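Local coordinates for type III secretion system effector protein ExoU (PDB 4QMK) that probably hydrolyses membrane phospholipids as a secreted patatin-like phospholipase, brought to the plasma membrane by a domain that binds phosphatidylinositol 4,5-bisphosphate, at residues P64-L69 against K329-I334; S321-P326 against G524-A529; D443-M448 against R471-A476. All blocks are in the same frame, centred on the assembly; numbering follows the deposited sequence.

The three contacts trace a path from the patatin-like sheet outward to a separate cluster of helices. Interaction 1 pairs two strands of that sheet, and His68 lies near, without touching, a probable nucleophile elbow around Ser104. Segment 321-326 of interaction 2 lies just before 329-334 of interaction 1 in sequence, yet the two centres are 19 Å apart. Interactions 2 and 3 meet directly, with centres 12 Å apart: Ser325 OG lies 2.7 Å from Ala447 O, a probable hydrogen bond, and Phe322 packs against Met446, Met448 and Arg473. Interaction 3 comes only to about 8 Å from interaction 1, nearest atoms, and does not touch it.

Interaction 1 (P64-L69 against K329-I334); sequences PPPAHL and KDEALI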
ATOM      1  N   PRO A  64      -2.502  15.133  34.293  1.00 31.15           N
ATOM      2  CA  PRO A  64      -1.605  15.791  33.360  1.00 33.37           C
ATOM      3  C   PRO A  64      -2.422  16.681  32.451  1.00 36.50           C
ATOM      4  O   PRO A  64      -3.662  16.552  32.409  1.00 38.76           O
ATOM      5  CB  PRO A  64      -1.036  14.663  32.510  1.00 35.15           C
ATOM      6  CG  PRO A  64      -1.903  13.472  32.712  1.00 35.36           C
ATOM      7  CD  PRO A  64      -2.696  13.699  33.985  1.00 34.37           C
ATOM      8  N   PRO A  65      -1.756  17.599  31.737  1.00 36.81           N
ATOM      9  CA  PRO A  65      -2.459  18.429  30.785  1.00 38.57           C
ATOM     10  C   PRO A  65      -2.844  17.558  29.554  1.00 37.46           C
ATOM     11  O   PRO A  65      -2.281  16.477  29.382  1.00 34.38           O
ATOM     12  CB  PRO A  65      -1.429  19.505  30.445  1.00 39.50           C
ATOM     13  CG  PRO A  65      -0.149  18.770  30.510  1.00 40.97           C
ATOM     14  CD  PRO A  65      -0.299  17.757  31.620  1.00 39.10           C
ATOM     15  N   PRO A  66      -3.800  18.023  28.715  1.00 35.03           N
ATOM     16  CA  PRO A  66      -4.300  17.214  27.602  1.00 34.94           C
ATOM     17  C   PRO A  66      -3.294  16.818  26.539  1.00 33.02           C
ATOM     18  O   PRO A  66      -2.589  17.658  26.029  1.00 35.38           O
ATOM     19  CB  PRO A  66      -5.372  18.085  26.978  1.00 33.90           C
ATOM     20  CG  PRO A  66      -5.829  18.939  28.083  1.00 34.71           C
ATOM     21  CD  PRO A  66      -4.611  19.221  28.918  1.00 33.90           C
ATOM     22  N   ALA A  67      -3.236  15.510  26.266  1.00 30.40           N
ATOM     23  CA  ALA A  67      -2.412  14.935  25.209  1.00 29.01           C
ATOM     24  C   ALA A  67      -3.263  14.533  23.979  1.00 26.68           C
ATOM     25  O   ALA A  67      -2.757  14.436  22.866  1.00 27.98           O
ATOM     26  CB  ALA A  67      -1.679  13.726  25.733  1.00 27.27           C
ATOM     27  N   HIS A  68      -4.546  14.317  24.177  1.00 23.72           N
ATOM     28  CA  HIS A  68      -5.411  13.958  23.086  1.00 25.30           C
ATOM     29  C   HIS A  68      -6.622  14.930  23.036  1.00 23.41           C
ATOM     30  O   HIS A  68      -7.306  15.133  24.011  1.00 23.30           O
ATOM     31  CB  HIS A  68      -5.815  12.497  23.309  1.00 26.25           C
ATOM     32  CG  HIS A  68      -6.603  11.893  22.204  1.00 28.24           C
ATOM     33  ND1 HIS A  68      -7.106  10.615  22.271  1.00 32.87           N
ATOM     34  CD2 HIS A  68      -6.984  12.376  21.004  1.00 31.83           C
ATOM     35  CE1 HIS A  68      -7.752  10.333  21.151  1.00 32.65           C
ATOM     36  NE2 HIS A  68      -7.716  11.394  20.373  1.00 29.34           N
ATOM     37  N   LEU A  69      -6.844  15.560  21.913  1.00 23.31           N
ATOM     38  CA  LEU A  69      -7.993  16.467  21.734  1.00 24.15           C
ATOM     39  C   LEU A  69      -8.976  15.710  20.864  1.00 22.27           C
ATOM     40  O   LEU A  69      -8.618  15.250  19.770  1.00 22.02           O
ATOM     41  CB  LEU A  69      -7.545  17.744  21.056  1.00 25.31           C
ATOM     42  CG  LEU A  69      -8.582  18.781  20.690  1.00 27.86           C
ATOM     43  CD1 LEU A  69      -9.417  19.250  21.881  1.00 29.57           C
ATOM     44  CD2 LEU A  69      -7.852  19.983  20.098  1.00 28.15           C
ATOM     45  N   LYS A 329      -1.143   7.885  33.303  1.00 65.94           N
ATOM     46  CA  LYS A 329      -2.486   8.051  32.760  1.00 65.40           C
ATOM     47  C   LYS A 329      -2.549   9.218  31.827  1.00 59.42           C
ATOM     48  O   LYS A 329      -2.121  10.299  32.172  1.00 60.50           O
ATOM     49  CB  LYS A 329      -3.495   8.256  33.882  1.00 76.77           C
ATOM     50  CG  LYS A 329      -3.938   6.967  34.558  1.00 92.15           C
ATOM     51  CD  LYS A 329      -4.956   7.225  35.670  1.00 82.87           C
ATOM     52  CE  LYS A 329      -5.311   5.938  36.418  1.00 88.03           C
ATOM     53  NZ  LYS A 329      -6.067   6.176  37.687  1.00 86.67           N
ATOM     54  N   ASP A 330      -3.108   9.000  30.647  1.00 58.83           N
ATOM     55  CA  ASP A 330      -3.249  10.063  29.678  1.00 61.04           C
ATOM     56  C   ASP A 330      -4.481  10.903  29.948  1.00 45.79           C
ATOM     57  O   ASP A 330      -5.469  10.435  30.468  1.00 43.45           O
ATOM     58  CB  ASP A 330      -3.329   9.491  28.271  1.00 76.19           C
ATOM     59  CG  ASP A 330      -1.995   8.993  27.776  1.00 91.89           C
ATOM     60  OD1 ASP A 330      -1.096   9.854  27.530  1.00 86.91           O
ATOM     61  OD2 ASP A 330      -1.865   7.747  27.617  1.00 84.16           O
ATOM     62  N   GLU A 331      -4.391  12.164  29.598  1.00 37.02           N
ATOM     63  CA  GLU A 331      -5.492  13.048  29.744  1.00 34.23           C
ATOM     64  C   GLU A 331      -6.023  13.350  28.332  1.00 32.52           C
ATOM     65  O   GLU A 331      -5.246  13.550  27.375  1.00 32.51           O
ATOM     66  CB  GLU A 331      -5.038  14.316  30.456  1.00 33.61           C
ATOM     67  CG  GLU A 331      -6.121  15.381  30.642  1.00 43.44           C
ATOM     68  CD  GLU A 331      -7.049  15.168  31.829  1.00 39.25           C
ATOM     69  OE1 GLU A 331      -6.946  14.130  32.507  1.00 44.25           O
ATOM     70  OE2 GLU A 331      -7.892  16.062  32.074  1.00 38.22           O
ATOM     71  N   ALA A 332      -7.342  13.372  28.204  1.00 26.08           N
ATOM     72  CA  ALA A 332      -7.953  13.777  26.981  1.00 24.55           C
ATOM     73  C   ALA A 332      -8.757  15.070  27.223  1.00 23.86           C
ATOM     74  O   ALA A 332      -9.048  15.424  28.378  1.00 23.98           O
ATOM     75  CB  ALA A 332      -8.876  12.699  26.500  1.00 23.39           C
ATOM     76  N   LEU A 333      -9.088  15.764  26.145  1.00 21.36           N
ATOM     77  CA  LEU A 333     -10.060  16.822  26.212  1.00 24.17           C
ATOM     78  C   LEU A 333     -11.042  16.404  25.133  1.00 25.02           C
ATOM     79  O   LEU A 333     -10.681  16.298  23.949  1.00 27.38           O
ATOM     80  CB  LEU A 333      -9.452  18.186  25.892  1.00 26.43           C
ATOM     81  CG  LEU A 333     -10.449  19.337  25.874  1.00 27.31           C
ATOM     82  CD1 LEU A 333     -11.145  19.510  27.201  1.00 26.49           C
ATOM     83  CD2 LEU A 333      -9.675  20.603  25.593  1.00 30.35           C
ATOM     84  N   ILE A 334     -12.273  16.117  25.523  1.00 23.05           N
ATOM     85  CA  ILE A 334     -13.245  15.606  24.587  1.00 22.44           C
ATOM     86  C   ILE A 334     -14.222  16.683  24.439  1.00 21.56           C
ATOM     87  O   ILE A 334     -14.802  17.122  25.426  1.00 22.49           O
ATOM     88  CB  ILE A 334     -13.922  14.327  25.159  1.00 22.00           C
ATOM     89  CG1 ILE A 334     -12.850  13.254  25.349  1.00 24.13           C
ATOM     90  CG2 ILE A 334     -15.017  13.854  24.223  1.00 21.29           C
ATOM     91  CD1 ILE A 334     -13.239  12.072  26.260  1.00 25.24           C
TER
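Leu69 and Leu333 lie side by side on one face of the sheet, pointing the same way, with CD1 of Leu69 4.0 Å from CD2 of Leu333. Both leucine side chains carry CG anti to the backbone N (chi1 176° and 177°), which sets them alongside one another. Pro66 adds its CB at 4.2 Å from Leu333 CB, and helix 81-90 covers the two leucines through Leu88. On the other face stand His68, whose NE2 is hydrogen-bonded to Ser101 OG, and Ala332. The backbones are joined by Leu333 N to His68 O, 2.9 Å, and by Ala67 N to Glu331 O, 3.0 Å; His68 N makes a weak second bond to that same Glu331 oxygen. Glu331 closes the packed part: its CG rests 3.2 Å from Pro64 O, and its bent chain carries the carboxylate to a salt bridge with Arg429. Beyond Glu331 the contact opens toward solvent. Lys329 and Asp330 are exposed and poorly ordered, and there the ring of Pro64 touches chiefly backbone, CG to Lys329 O. Two adjacent parallel strands, the first of them entered through Pro64-Pro66, are thus joined within the central mixed sheet of the patatin-like phospholipase fold.

Interaction 2 (S321-P326 against G524-A529); sequences SFPESP and GKRLNA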
ATOM      1  N   SER A 321       5.226   6.652  28.828  1.00 93.23           N
ATOM      2  CA  SER A 321       4.748   6.234  30.153  1.00 94.31           C
ATOM      3  C   SER A 321       4.382   4.717  30.262  1.00 94.81           C
ATOM      4  O   SER A 321       4.437   3.980  29.281  1.00 94.02           O
ATOM      5  CB  SER A 321       3.558   7.115  30.538  1.00 93.28           C
ATOM      6  OG  SER A 321       2.986   6.693  31.763  1.00104.21           O
ATOM      7  N   PHE A 322       3.991   4.287  31.468  1.00 64.46           N
ATOM      8  CA  PHE A 322       3.811   2.860  31.841  1.00 53.42           C
ATOM      9  C   PHE A 322       2.325   2.374  31.852  1.00 47.97           C
ATOM     10  O   PHE A 322       1.555   2.733  32.753  1.00 46.88           O
ATOM     11  CB  PHE A 322       4.423   2.694  33.255  1.00 53.31           C
ATOM     12  CG  PHE A 322       5.950   2.702  33.305  1.00 47.93           C
ATOM     13  CD1 PHE A 322       6.738   3.118  32.211  1.00 52.15           C
ATOM     14  CD2 PHE A 322       6.597   2.347  34.478  1.00 44.16           C
ATOM     15  CE1 PHE A 322       8.121   3.103  32.283  1.00 49.17           C
ATOM     16  CE2 PHE A 322       7.984   2.336  34.563  1.00 46.72           C
ATOM     17  CZ  PHE A 322       8.749   2.713  33.466  1.00 48.64           C
ATOM     18  N   PRO A 323       1.930   1.546  30.864  1.00 45.81           N
ATOM     19  CA  PRO A 323       0.522   1.071  30.763  1.00 53.57           C
ATOM     20  C   PRO A 323       0.001   0.331  32.008  1.00 54.02           C
ATOM     21  O   PRO A 323      -1.184   0.425  32.346  1.00 51.81           O
ATOM     22  CB  PRO A 323       0.536   0.101  29.552  1.00 52.59           C
ATOM     23  CG  PRO A 323       1.922   0.134  28.980  1.00 47.92           C
ATOM     24  CD  PRO A 323       2.841   0.818  29.953  1.00 46.27           C
ATOM     25  N   GLU A 324       0.914  -0.387  32.657  1.00 62.76           N
ATOM     26  CA  GLU A 324       0.663  -1.182  33.865  1.00 64.96           C
ATOM     27  C   GLU A 324       0.465  -0.308  35.111  1.00 63.46           C
ATOM     28  O   GLU A 324      -0.157  -0.733  36.097  1.00 67.07           O
ATOM     29  CB  GLU A 324       1.819  -2.228  34.088  1.00 66.07           C
ATOM     30  CG  GLU A 324       3.159  -2.014  33.331  1.00 66.18           C
ATOM     31  CD  GLU A 324       4.255  -1.256  34.080  1.00 71.37           C
ATOM     32  OE1 GLU A 324       4.716  -1.640  35.192  1.00 60.00           O
ATOM     33  OE2 GLU A 324       4.741  -0.295  33.485  1.00 89.90           O
ATOM     34  N   SER A 325       0.962   0.919  35.059  1.00 48.92           N
ATOM     35  CA  SER A 325       0.927   1.761  36.229  1.00 42.31           C
ATOM     36  C   SER A 325      -0.305   2.634  36.361  1.00 40.78           C
ATOM     37  O   SER A 325      -0.758   3.214  35.391  1.00 42.66           O
ATOM     38  CB  SER A 325       2.118   2.693  36.238  1.00 35.78           C
ATOM     39  OG  SER A 325       1.984   3.576  37.332  1.00 31.04           O
ATOM     40  N   PRO A 326      -0.762   2.829  37.597  1.00 36.43           N
ATOM     41  CA  PRO A 326      -1.848   3.736  37.770  1.00 36.15           C
ATOM     42  C   PRO A 326      -1.429   5.224  37.697  1.00 38.89           C
ATOM     43  O   PRO A 326      -2.289   6.094  37.633  1.00 45.17           O
ATOM     44  CB  PRO A 326      -2.389   3.361  39.156  1.00 34.66           C
ATOM     45  CG  PRO A 326      -1.244   2.751  39.889  1.00 33.71           C
ATOM     46  CD  PRO A 326      -0.293   2.243  38.874  1.00 34.78           C
ATOM     47  N   GLY A 524      10.501  -7.013  31.795  1.00 25.42           N
ATOM     48  CA  GLY A 524       9.856  -7.584  30.624  1.00 25.93           C
ATOM     49  C   GLY A 524       8.864  -6.612  29.962  1.00 25.57           C
ATOM     50  O   GLY A 524       8.741  -6.571  28.739  1.00 23.05           O
ATOM     51  N   LYS A 525       8.172  -5.821  30.778  1.00 27.61           N
ATOM     52  CA  LYS A 525       7.300  -4.777  30.249  1.00 29.51           C
ATOM     53  C   LYS A 525       8.131  -3.764  29.539  1.00 27.46           C
ATOM     54  O   LYS A 525       7.718  -3.252  28.520  1.00 29.78           O
ATOM     55  CB  LYS A 525       6.540  -3.989  31.323  1.00 30.81           C
ATOM     56  CG  LYS A 525       5.752  -4.727  32.388  1.00 33.51           C
ATOM     57  CD  LYS A 525       4.608  -5.464  31.843  1.00 38.37           C
ATOM     58  CE  LYS A 525       3.924  -6.255  32.948  1.00 42.45           C
ATOM     59  NZ  LYS A 525       3.260  -5.348  33.897  1.00 42.00           N
ATOM     60  N   ARG A 526       9.280  -3.395  30.103  1.00 29.95           N
ATOM     61  CA  ARG A 526      10.114  -2.295  29.468  1.00 28.71           C
ATOM     62  C   ARG A 526      10.605  -2.702  28.125  1.00 26.05           C
ATOM     63  O   ARG A 526      10.711  -1.877  27.221  1.00 25.97           O
ATOM     64  CB  ARG A 526      11.281  -1.884  30.326  1.00 28.87           C
ATOM     65  CG  ARG A 526      10.917  -1.318  31.701  1.00 30.99           C
ATOM     66  CD  ARG A 526       9.980  -0.119  31.731  1.00 32.44           C
ATOM     67  NE  ARG A 526       8.591  -0.247  31.209  1.00 36.73           N
ATOM     68  CZ  ARG A 526       7.526  -0.709  31.869  1.00 38.87           C
ATOM     69  NH1 ARG A 526       6.325  -0.664  31.276  1.00 40.97           N
ATOM     70  NH2 ARG A 526       7.634  -1.231  33.095  1.00 41.53           N
ATOM     71  N   LEU A 527      10.827  -4.001  27.968  1.00 24.00           N
ATOM     72  CA  LEU A 527      11.178  -4.536  26.664  1.00 24.01           C
ATOM     73  C   LEU A 527      10.048  -4.401  25.664  1.00 24.11           C
ATOM     74  O   LEU A 527      10.322  -4.593  24.467  1.00 23.50           O
ATOM     75  CB  LEU A 527      11.616  -6.009  26.749  1.00 25.47           C
ATOM     76  CG  LEU A 527      13.082  -6.212  26.981  1.00 28.02           C
ATOM     77  CD1 LEU A 527      13.508  -5.556  28.258  1.00 31.69           C
ATOM     78  CD2 LEU A 527      13.407  -7.672  27.079  1.00 29.90           C
ATOM     79  N   ASN A 528       8.797  -4.177  26.127  1.00 23.89           N
ATOM     80  CA  ASN A 528       7.642  -3.991  25.218  1.00 28.01           C
ATOM     81  C   ASN A 528       7.341  -2.495  24.946  1.00 28.80           C
ATOM     82  O   ASN A 528       6.279  -2.161  24.440  1.00 28.35           O
ATOM     83  CB  ASN A 528       6.353  -4.674  25.701  1.00 28.28           C
ATOM     84  CG  ASN A 528       6.365  -6.190  25.525  1.00 30.85           C
ATOM     85  OD1 ASN A 528       5.815  -6.715  24.559  1.00 36.45           O
ATOM     86  ND2 ASN A 528       6.929  -6.898  26.475  1.00 29.00           N
ATOM     87  N   ALA A 529       8.270  -1.616  25.302  1.00 30.00           N
ATOM     88  CA  ALA A 529       8.080  -0.139  25.093  1.00 30.88           C
ATOM     89  C   ALA A 529       7.591   0.051  23.687  1.00 33.68           C
ATOM     90  O   ALA A 529       8.142  -0.482  22.761  1.00 35.56           O
ATOM     91  CB  ALA A 529       9.376   0.606  25.311  1.00 29.32           C
TER
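Lys525 of helix 517-526 reaches across to Glu324, and its ammonium end comes nearest. The bends at chi2 and chi4 bring Lys525 NZ over the aliphatic CB and CG of the glutamate, 3.4 Å from Glu324 CG, with Lys525 CG alongside at 3.9 Å from that same carbon. The charged ends stay apart, Lys525 NZ 4.2 Å from Glu324 OE1. That spacing is beyond a salt bridge, although the opposite charges should still attract.

Arg526 carries the larger share of the contact. Its guanidinium lies flat on the Phe322 ring, the planes only 9° apart, and Arg526 CZ stands 3.8 Å from the Phe322 ring centroid, almost directly over the middle of the face. This is a stacked cation-pi pair. It depends on the bends at chi2 and chi3, which turn the head group back toward the loop; Lys525 CB lies over the opposite face of the guanidinium, and Trp522 is a second cation-pi partner. The same cation meets Glu324, whose OE2 is 2.7 Å from Arg526 NH1 in a salt bridge; the hydrogen bond within it is weak, at 127°, and the two planar groups are tilted 36° to each other. Pro323 CD touches the guanidinium at its edge.

Further along, Asn528 turns back to its own helix, ND2 bonding Gly524 O at 2.9 Å and also Ala560 O. A type I turn runs from Arg526 to Ala529.

The loop, itself turning at Phe322 to Ser325, meets helix 517-526 through Lys525 and Arg526, and helix 464-491 through Phe322 on Arg473; helix 555-585 packs beside Lys525 and Asn528.

Interaction 3 (D443-M448 against R471-A476); sequences DAVMAM and RFRKDA
Arg473 grips the carbonyl oxygen of Met448 end-on with two nitrogens, NH2 at 2.8 Å and NH1 at 2.9 Å from Met448 O. Neither bond is straight, with angles at hydrogen of 141° and 138°, as expected when one oxygen is shared by both arms of a guanidinium. The oxygen sits near the guanidinium plane, at its edge. NH1 approaches in the plane of the carbonyl, whereas NH2 comes in tilted from it. Val445 O also lies at that edge, 2.8 Å from Arg473 NH1.

Met446 and Val445 pack on the aliphatic part of the arginine. Met446 slides past it in the opposite direction, and its chain, bent at chi2 and chi3, swings Met446 CE to 3.6 Å from Arg473 CD. The same methyl group meets Phe472 CD2, also at 3.6 Å, while Met446 SD lies obliquely off the ring, 4.8 Å from the Phe472 centroid, in a Met-aromatic contact. Val445 CG1 lies 4.1 Å from Arg473 CG, these two side chains likewise running past each other.

In the next shell, Asp450 forms a salt bridge with Arg473 NH2, so the buried charge has an anionic partner as well as the carbonyl, which should steady both its position and its ionised state. Trp522 of helix 517-526 and Leu453 of helix 450-461 pack on the arginine; Trp522 also bonds Met446 O, and Arg515 makes a cation-pi contact with Phe472.

The arrangement is a bifurcated side-chain-to-backbone bond, from an arginine of helix 464-491 to the carbonyl of Met448 in the segment that follows from helix 441-446, within a buried junction of helices 441-446, 450-461, 464-491 and 517-526 next to strand 434-438.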
ATOM      1  N   ASP A 443       7.802   0.151  45.477  1.00 34.75           N
ATOM      2  CA  ASP A 443       6.689  -0.153  44.576  1.00 33.77           C
ATOM      3  C   ASP A 443       6.089   1.103  43.939  1.00 29.82           C
ATOM      4  O   ASP A 443       5.680   1.087  42.786  1.00 28.82           O
ATOM      5  CB  ASP A 443       5.596  -0.920  45.319  1.00 39.01           C
ATOM      6  CG  ASP A 443       5.998  -2.326  45.645  1.00 44.93           C
ATOM      7  OD1 ASP A 443       6.566  -3.005  44.770  1.00 51.26           O
ATOM      8  OD2 ASP A 443       5.752  -2.759  46.779  1.00 57.53           O
ATOM      9  N   ALA A 444       6.061   2.190  44.689  1.00 28.69           N
ATOM     10  CA  ALA A 444       5.631   3.469  44.148  1.00 27.98           C
ATOM     11  C   ALA A 444       6.631   3.929  43.074  1.00 27.41           C
ATOM     12  O   ALA A 444       6.224   4.337  41.988  1.00 27.86           O
ATOM     13  CB  ALA A 444       5.513   4.493  45.266  1.00 28.25           C
ATOM     14  N   VAL A 445       7.931   3.797  43.346  1.00 26.86           N
ATOM     15  CA  VAL A 445       8.946   4.174  42.363  1.00 27.49           C
ATOM     16  C   VAL A 445       8.829   3.321  41.121  1.00 29.37           C
ATOM     17  O   VAL A 445       8.934   3.832  40.004  1.00 30.42           O
ATOM     18  CB  VAL A 445      10.356   4.056  42.916  1.00 28.02           C
ATOM     19  CG1 VAL A 445      11.379   4.101  41.811  1.00 27.86           C
ATOM     20  CG2 VAL A 445      10.616   5.142  43.927  1.00 28.35           C
ATOM     21  N   MET A 446       8.500   2.044  41.287  1.00 31.34           N
ATOM     22  CA  MET A 446       8.327   1.155  40.115  1.00 31.25           C
ATOM     23  C   MET A 446       7.137   1.583  39.251  1.00 30.66           C
ATOM     24  O   MET A 446       7.078   1.237  38.049  1.00 30.07           O
ATOM     25  CB  MET A 446       8.132  -0.317  40.532  1.00 33.82           C
ATOM     26  CG  MET A 446       9.269  -0.961  41.301  1.00 35.74           C
ATOM     27  SD  MET A 446      10.660  -1.558  40.300  1.00 41.41           S
ATOM     28  CE  MET A 446      11.448   0.023  39.940  1.00 41.65           C
ATOM     29  N   ALA A 447       6.183   2.299  39.844  1.00 27.96           N
ATOM     30  CA  ALA A 447       5.048   2.793  39.069  1.00 29.02           C
ATOM     31  C   ALA A 447       5.298   4.114  38.322  1.00 29.58           C
ATOM     32  O   ALA A 447       4.471   4.541  37.581  1.00 31.18           O
ATOM     33  CB  ALA A 447       3.864   2.958  39.993  1.00 30.37           C
ATOM     34  N   MET A 448       6.429   4.766  38.541  1.00 34.03           N
ATOM     35  CA  MET A 448       6.716   6.070  37.926  1.00 31.89           C
ATOM     36  C   MET A 448       7.575   5.920  36.702  1.00 32.64           C
ATOM     37  O   MET A 448       8.539   5.158  36.707  1.00 36.35           O
ATOM     38  CB  MET A 448       7.456   6.972  38.897  1.00 35.33           C
ATOM     39  CG  MET A 448       6.782   7.035  40.244  1.00 37.62           C
ATOM     40  SD  MET A 448       7.463   8.233  41.413  1.00 40.92           S
ATOM     41  CE  MET A 448       9.150   7.912  41.132  1.00 47.83           C
ATOM     42  N   ARG A 471      18.546   3.663  42.791  1.00 34.05           N
ATOM     43  CA  ARG A 471      19.697   2.919  42.313  1.00 38.47           C
ATOM     44  C   ARG A 471      19.244   1.817  41.395  1.00 36.69           C
ATOM     45  O   ARG A 471      19.836   1.626  40.343  1.00 39.89           O
ATOM     46  CB  ARG A 471      20.512   2.351  43.485  1.00 40.74           C
ATOM     47  CG  ARG A 471      21.891   1.872  43.127  1.00 47.35           C
ATOM     48  CD  ARG A 471      22.816   2.997  42.707  1.00 59.05           C
ATOM     49  NE  ARG A 471      24.259   2.673  42.892  1.00 62.26           N
ATOM     50  CZ  ARG A 471      25.031   2.056  41.989  1.00 62.76           C
ATOM     51  NH1 ARG A 471      24.553   1.680  40.805  1.00 71.12           N
ATOM     52  NH2 ARG A 471      26.289   1.807  42.269  1.00 66.38           N
ATOM     53  N   PHE A 472      18.217   1.067  41.775  1.00 34.03           N
ATOM     54  CA  PHE A 472      17.764  -0.009  40.903  1.00 30.04           C
ATOM     55  C   PHE A 472      17.359   0.531  39.568  1.00 28.14           C
ATOM     56  O   PHE A 472      17.629  -0.079  38.535  1.00 25.51           O
ATOM     57  CB  PHE A 472      16.578  -0.782  41.507  1.00 31.79           C
ATOM     58  CG  PHE A 472      15.918  -1.715  40.527  1.00 28.91           C
ATOM     59  CD1 PHE A 472      16.410  -2.970  40.329  1.00 26.88           C
ATOM     60  CD2 PHE A 472      14.838  -1.280  39.754  1.00 27.96           C
ATOM     61  CE1 PHE A 472      15.818  -3.822  39.414  1.00 27.19           C
ATOM     62  CE2 PHE A 472      14.251  -2.112  38.820  1.00 26.53           C
ATOM     63  CZ  PHE A 472      14.725  -3.398  38.661  1.00 26.40           C
ATOM     64  N   ARG A 473      16.699   1.688  39.567  1.00 29.87           N
ATOM     65  CA  ARG A 473      16.265   2.274  38.291  1.00 29.55           C
ATOM     66  C   ARG A 473      17.433   2.741  37.460  1.00 30.58           C
ATOM     67  O   ARG A 473      17.402   2.559  36.250  1.00 28.94           O
ATOM     68  CB  ARG A 473      15.263   3.400  38.473  1.00 31.89           C
ATOM     69  CG  ARG A 473      13.870   2.889  38.846  1.00 35.17           C
ATOM     70  CD  ARG A 473      13.149   2.256  37.671  1.00 33.42           C
ATOM     71  NE  ARG A 473      12.681   3.297  36.730  1.00 32.44           N
ATOM     72  CZ  ARG A 473      11.533   3.951  36.847  1.00 31.53           C
ATOM     73  NH1 ARG A 473      10.718   3.691  37.833  1.00 30.95           N
ATOM     74  NH2 ARG A 473      11.219   4.880  35.970  1.00 32.98           N
ATOM     75  N   LYS A 474      18.488   3.288  38.084  1.00 33.15           N
ATOM     76  CA  LYS A 474      19.648   3.699  37.303  1.00 36.62           C
ATOM     77  C   LYS A 474      20.294   2.449  36.702  1.00 33.36           C
ATOM     78  O   LYS A 474      20.598   2.421  35.511  1.00 31.70           O
ATOM     79  CB  LYS A 474      20.686   4.453  38.134  1.00 46.92           C
ATOM     80  CG  LYS A 474      21.528   5.361  37.276  1.00 58.69           C
ATOM     81  CD  LYS A 474      22.815   5.882  37.909  1.00 72.91           C
ATOM     82  CE  LYS A 474      23.497   6.812  36.892  1.00 82.27           C
ATOM     83  NZ  LYS A 474      24.862   7.298  37.244  1.00 91.63           N
ATOM     84  N   ASP A 475      20.492   1.401  37.496  1.00 30.22           N
ATOM     85  CA  ASP A 475      21.092   0.216  36.931  1.00 30.50           C
ATOM     86  C   ASP A 475      20.229  -0.338  35.817  1.00 29.61           C
ATOM     87  O   ASP A 475      20.752  -0.788  34.820  1.00 31.69           O
ATOM     88  CB  ASP A 475      21.290  -0.901  37.959  1.00 32.39           C
ATOM     89  CG  ASP A 475      22.236  -0.541  39.064  1.00 34.87           C
ATOM     90  OD1 ASP A 475      23.101   0.357  38.915  1.00 39.96           O
ATOM     91  OD2 ASP A 475      22.096  -1.175  40.113  1.00 37.44           O
ATOM     92  N   ALA A 476      18.905  -0.332  35.968  1.00 28.67           N
ATOM     93  CA  ALA A 476      18.067  -0.872  34.910  1.00 26.99           C
ATOM     94  C   ALA A 476      18.132  -0.027  33.670  1.00 26.85           C
ATOM     95  O   ALA A 476      18.138  -0.592  32.597  1.00 28.57           O
ATOM     96  CB  ALA A 476      16.639  -1.029  35.383  1.00 28.43           C
TER